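Local coordinates for ZmpA Glycopeptidase (Clostridium perfringens, PDB 6XSX), which probably cleaves glycosylated proteins as a zinc-dependent glycopeptidase, this chain being the M60 peptidase catalytic module of a much longer, multidomain protein, at residues Gly251-Asn263 with Gly276-Asp288. Numbering follows the deposited sequence.
Sequences GFMNAGNGITGFN and GWGFMHEMGHNFD
Asn286 ND2 donates to both Ile259 O, at 3.0 Å and close to the amide plane, and Tyr240 OH. Asn286 OD1 accepts from Gly258 N at 2.9 Å. That N-H comes from above the carbonyl plane, and the bond is bent to 139° at the hydrogen. Together these bonds fix the amide against rotation. Gly258 and Ile259 belong to the type I' turn of hairpin 254-262. Strand 254-256, weakly bonded, is an outermost strand of the mixed sheet, and helix 277-286 packs beside it, nearly parallel. On this helix His281, Glu282 and His285 fit the HExxH motif, consistent with the zinc site of an M60 metallopeptidase. No metal is bound to these histidines here. Glu282 is bent at chi2 (-43°), which folds its carboxylate back along the edge strand. Glu282 OE1 makes a close van der Waals approach to Ala255 CB, at 3.1 Å, and lies in plane at the edge of the His285 ring. Glu282 OE2 lies likewise at the edge of the His281 ring, and Glu282 CG rests against Met253 CB. Thr260 OG1 sits over Glu282 CB and is hydrogen-bonded to Tyr240. A water also links this hydroxyl to Phe279 O. Near the helix start, Met253 SD lies over the centre of the Phe279 ring, 4.2 Å away, a Met-aromatic contact. The same ring meets Phe262 obliquely, with Phe279 CE1 3.8 Å from Phe262 CD2.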
loop_
_atom_site.group_PDB
_atom_site.type_symbol
_atom_site.label_atom_id
_atom_site.label_comp_id
_atom_site.label_asym_id
_atom_site.label_seq_id
_atom_site.Cartn_x
_atom_site.Cartn_y
_atom_site.Cartn_z
ATOM N N GLY A 251 6.459 -11.406 11.503
ATOM C CA GLY A 251 6.513 -11.481 10.051
ATOM C C GLY A 251 7.679 -10.666 9.494
ATOM O O GLY A 251 8.540 -10.209 10.249
ATOM N N PHE A 252 7.703 -10.489 8.167
ATOM C CA PHE A 252 8.760 -9.714 7.533
ATOM C C PHE A 252 8.630 -8.247 7.945
ATOM O O PHE A 252 9.610 -7.639 8.380
ATOM C CB PHE A 252 8.784 -9.945 6.018
ATOM N N MET A 253 7.404 -7.712 7.819
ATOM C CA MET A 253 7.041 -6.358 8.217
ATOM C C MET A 253 5.659 -6.373 8.879
ATOM O O MET A 253 5.054 -7.438 9.022
ATOM C CB MET A 253 7.042 -5.421 7.005
ATOM C CG MET A 253 8.426 -5.206 6.418
ATOM S SD MET A 253 8.395 -4.376 4.814
ATOM C CE MET A 253 9.893 -5.029 4.077
ATOM N N ASN A 254 5.175 -5.192 9.307
ATOM C CA ASN A 254 3.842 -5.082 9.894
ATOM C C ASN A 254 3.229 -3.692 9.688
ATOM O O ASN A 254 3.866 -2.787 9.128
ATOM C CB ASN A 254 3.810 -5.531 11.360
ATOM C CG ASN A 254 4.452 -4.540 12.305
ATOM O OD1 ASN A 254 4.990 -3.517 11.883
ATOM N ND2 ASN A 254 4.386 -4.832 13.595
ATOM N N ALA A 255 1.982 -3.553 10.175
ATOM C CA ALA A 255 1.145 -2.387 9.925
ATOM C C ALA A 255 0.100 -2.201 11.023
ATOM O O ALA A 255 -0.243 -3.138 11.736
ATOM C CB ALA A 255 0.488 -2.515 8.575
ATOM N N GLY A 256 -0.424 -0.973 11.106
ATOM C CA GLY A 256 -1.422 -0.548 12.074
ATOM C C GLY A 256 -1.199 0.907 12.481
ATOM O O GLY A 256 -0.059 1.367 12.539
ATOM N N ASN A 257 -2.297 1.632 12.715
ATOM C CA ASN A 257 -2.244 2.947 13.337
ATOM C C ASN A 257 -1.464 3.941 12.469
ATOM O O ASN A 257 -0.840 4.873 12.982
ATOM C CB ASN A 257 -1.720 2.859 14.775
ATOM C CG ASN A 257 -2.614 2.020 15.665
ATOM O OD1 ASN A 257 -3.759 2.391 15.923
ATOM N ND2 ASN A 257 -2.115 0.874 16.099
ATOM N N GLY A 258 -1.509 3.739 11.150
ATOM C CA GLY A 258 -0.796 4.594 10.215
ATOM C C GLY A 258 0.719 4.463 10.348
ATOM O O GLY A 258 1.451 5.415 10.094
ATOM N N ILE A 259 1.173 3.274 10.748
ATOM C CA ILE A 259 2.593 3.000 10.903
ATOM C C ILE A 259 2.935 1.755 10.088
ATOM O O ILE A 259 2.261 0.733 10.218
ATOM C CB ILE A 259 2.941 2.815 12.399
ATOM C CG1 ILE A 259 2.749 4.115 13.189
ATOM C CG2 ILE A 259 4.345 2.248 12.573
ATOM C CD1 ILE A 259 2.466 3.925 14.675
ATOM N N THR A 260 3.991 1.855 9.266
ATOM C CA THR A 260 4.655 0.685 8.708
ATOM C C THR A 260 5.908 0.373 9.530
ATOM O O THR A 260 6.751 1.240 9.758
ATOM C CB THR A 260 5.047 0.893 7.237
ATOM O OG1 THR A 260 3.860 0.883 6.443
ATOM C CG2 THR A 260 6.028 -0.149 6.737
ATOM N N GLY A 261 6.013 -0.872 9.992
ATOM C CA GLY A 261 7.221 -1.335 10.657
ATOM C C GLY A 261 8.061 -2.142 9.675
ATOM O O GLY A 261 7.501 -2.858 8.854
ATOM N N PHE A 262 9.388 -1.970 9.730
ATOM C CA PHE A 262 10.318 -2.737 8.916
ATOM C C PHE A 262 11.494 -3.127 9.809
ATOM O O PHE A 262 11.794 -2.432 10.776
ATOM C CB PHE A 262 10.779 -1.932 7.694
ATOM C CG PHE A 262 11.311 -0.558 8.024
ATOM C CD1 PHE A 262 12.581 -0.391 8.574
ATOM C CD2 PHE A 262 10.529 0.573 7.824
ATOM C CE1 PHE A 262 13.047 0.873 8.912
ATOM C CE2 PHE A 262 11.007 1.840 8.134
ATOM C CZ PHE A 262 12.259 1.989 8.694
ATOM N N ASN A 263 12.160 -4.233 9.470
ATOM C CA ASN A 263 13.254 -4.748 10.277
ATOM C C ASN A 263 14.555 -4.057 9.862
ATOM O O ASN A 263 14.579 -3.305 8.883
ATOM C CB ASN A 263 13.335 -6.277 10.174
ATOM C CG ASN A 263 13.843 -6.954 11.435
ATOM O OD1 ASN A 263 14.449 -6.327 12.311
ATOM N ND2 ASN A 263 13.590 -8.251 11.538
ATOM N N GLY A 276 8.056 -1.799 -3.473
ATOM C CA GLY A 276 7.821 -3.211 -3.719
ATOM C C GLY A 276 6.780 -3.773 -2.753
ATOM O O GLY A 276 6.288 -3.056 -1.871
ATOM N N TRP A 277 6.475 -5.071 -2.920
ATOM C CA TRP A 277 5.341 -5.714 -2.265
ATOM C C TRP A 277 5.373 -5.530 -0.743
ATOM O O TRP A 277 4.370 -5.141 -0.143
ATOM C CB TRP A 277 5.235 -7.194 -2.656
ATOM C CG TRP A 277 4.026 -7.836 -2.045
ATOM C CD1 TRP A 277 3.935 -8.367 -0.792
ATOM C CD2 TRP A 277 2.708 -7.931 -2.616
ATOM N NE1 TRP A 277 2.660 -8.798 -0.550
ATOM C CE2 TRP A 277 1.884 -8.550 -1.651
ATOM C CE3 TRP A 277 2.146 -7.571 -3.849
ATOM C CZ2 TRP A 277 0.532 -8.824 -1.880
ATOM C CZ3 TRP A 277 0.815 -7.845 -4.076
ATOM C CH2 TRP A 277 0.022 -8.465 -3.106
ATOM N N GLY A 278 6.506 -5.873 -0.115
ATOM C CA GLY A 278 6.668 -5.780 1.331
ATOM C C GLY A 278 6.183 -4.449 1.913
ATOM O O GLY A 278 5.332 -4.442 2.797
ATOM N N PHE A 279 6.701 -3.324 1.400
ATOM C CA PHE A 279 6.367 -2.016 1.950
ATOM C C PHE A 279 4.916 -1.642 1.668
ATOM O O PHE A 279 4.216 -1.172 2.565
ATOM C CB PHE A 279 7.321 -0.930 1.447
ATOM C CG PHE A 279 8.606 -0.849 2.233
ATOM C CD1 PHE A 279 8.689 -0.064 3.376
ATOM C CD2 PHE A 279 9.713 -1.597 1.858
ATOM C CE1 PHE A 279 9.864 -0.002 4.113
ATOM C CE2 PHE A 279 10.888 -1.534 2.594
ATOM C CZ PHE A 279 10.959 -0.741 3.722
ATOM N N MET A 280 4.471 -1.842 0.422
ATOM C CA MET A 280 3.182 -1.321 -0.003
ATOM C C MET A 280 2.039 -2.175 0.544
ATOM O O MET A 280 0.941 -1.673 0.769
ATOM C CB MET A 280 3.116 -1.184 -1.527
ATOM C CG MET A 280 4.138 -0.189 -2.052
ATOM S SD MET A 280 4.044 1.408 -1.169
ATOM C CE MET A 280 2.463 2.001 -1.753
ATOM N N HIS A 281 2.318 -3.451 0.823
ATOM C CA HIS A 281 1.332 -4.306 1.467
ATOM C C HIS A 281 0.976 -3.743 2.840
ATOM O O HIS A 281 -0.190 -3.733 3.216
ATOM C CB HIS A 281 1.829 -5.758 1.519
ATOM C CG HIS A 281 1.014 -6.666 2.380
ATOM N ND1 HIS A 281 -0.063 -7.388 1.888
ATOM C CD2 HIS A 281 1.116 -6.978 3.692
ATOM C CE1 HIS A 281 -0.593 -8.103 2.862
ATOM N NE2 HIS A 281 0.117 -7.871 3.986
ATOM N N GLU A 282 1.985 -3.250 3.571
ATOM C CA GLU A 282 1.759 -2.658 4.883
ATOM C C GLU A 282 0.991 -1.347 4.768
ATOM O O GLU A 282 0.116 -1.082 5.582
ATOM C CB GLU A 282 3.067 -2.426 5.643
ATOM C CG GLU A 282 3.849 -3.706 5.895
ATOM C CD GLU A 282 3.022 -4.895 6.352
ATOM O OE1 GLU A 282 2.116 -4.698 7.178
ATOM O OE2 GLU A 282 3.276 -6.023 5.866
ATOM N N MET A 283 1.333 -0.515 3.780
ATOM C CA MET A 283 0.606 0.735 3.631
ATOM C C MET A 283 -0.858 0.412 3.314
ATOM O O MET A 283 -1.767 1.063 3.833
ATOM C CB MET A 283 1.213 1.617 2.531
ATOM C CG MET A 283 0.476 2.932 2.341
ATOM S SD MET A 283 1.444 4.162 1.417
ATOM C CE MET A 283 2.736 4.508 2.612
ATOM N N GLY A 284 -1.066 -0.631 2.494
ATOM C CA GLY A 284 -2.391 -1.125 2.137
ATOM C C GLY A 284 -3.258 -1.455 3.354
ATOM O O GLY A 284 -4.420 -1.065 3.406
ATOM N N HIS A 285 -2.683 -2.175 4.325
ATOM C CA HIS A 285 -3.388 -2.511 5.554
ATOM C C HIS A 285 -3.837 -1.235 6.258
ATOM O O HIS A 285 -4.893 -1.215 6.870
ATOM C CB HIS A 285 -2.474 -3.245 6.545
ATOM C CG HIS A 285 -2.302 -4.707 6.320
ATOM N ND1 HIS A 285 -3.367 -5.547 6.040
ATOM C CD2 HIS A 285 -1.198 -5.487 6.390
ATOM C CE1 HIS A 285 -2.918 -6.783 5.910
ATOM N NE2 HIS A 285 -1.585 -6.774 6.128
ATOM N N ASN A 286 -3.004 -0.189 6.201
ATOM C CA ASN A 286 -3.266 1.035 6.940
ATOM C C ASN A 286 -4.368 1.848 6.267
ATOM O O ASN A 286 -5.045 2.643 6.923
ATOM C CB ASN A 286 -1.990 1.854 7.152
ATOM C CG ASN A 286 -1.248 1.444 8.409
ATOM O OD1 ASN A 286 -1.846 1.342 9.480
ATOM N ND2 ASN A 286 0.050 1.214 8.292
ATOM N N PHE A 287 -4.555 1.648 4.959
ATOM C CA PHE A 287 -5.496 2.501 4.242
ATOM C C PHE A 287 -6.936 1.972 4.198
ATOM O O PHE A 287 -7.784 2.640 3.612
ATOM C CB PHE A 287 -4.962 2.904 2.863
ATOM C CG PHE A 287 -4.191 4.199 2.882
ATOM C CD1 PHE A 287 -4.831 5.408 2.667
ATOM C CD2 PHE A 287 -2.831 4.212 3.154
ATOM C CE1 PHE A 287 -4.127 6.605 2.709
ATOM C CE2 PHE A 287 -2.129 5.405 3.195
ATOM C CZ PHE A 287 -2.774 6.598 2.961
ATOM N N ASP A 288 -7.243 0.811 4.803
ATOM C CA ASP A 288 -8.647 0.401 4.845
ATOM C C ASP A 288 -8.972 -0.491 6.042
ATOM O O ASP A 288 -8.395 -1.566 6.199
ATOM C CB ASP A 288 -9.124 -0.227 3.532
ATOM C CG ASP A 288 -10.638 -0.261 3.376
ATOM O OD1 ASP A 288 -11.352 0.349 4.206
ATOM O OD2 ASP A 288 -11.099 -0.887 2.410
HETATM O O HOH W 1 4.561 1.163 3.914
#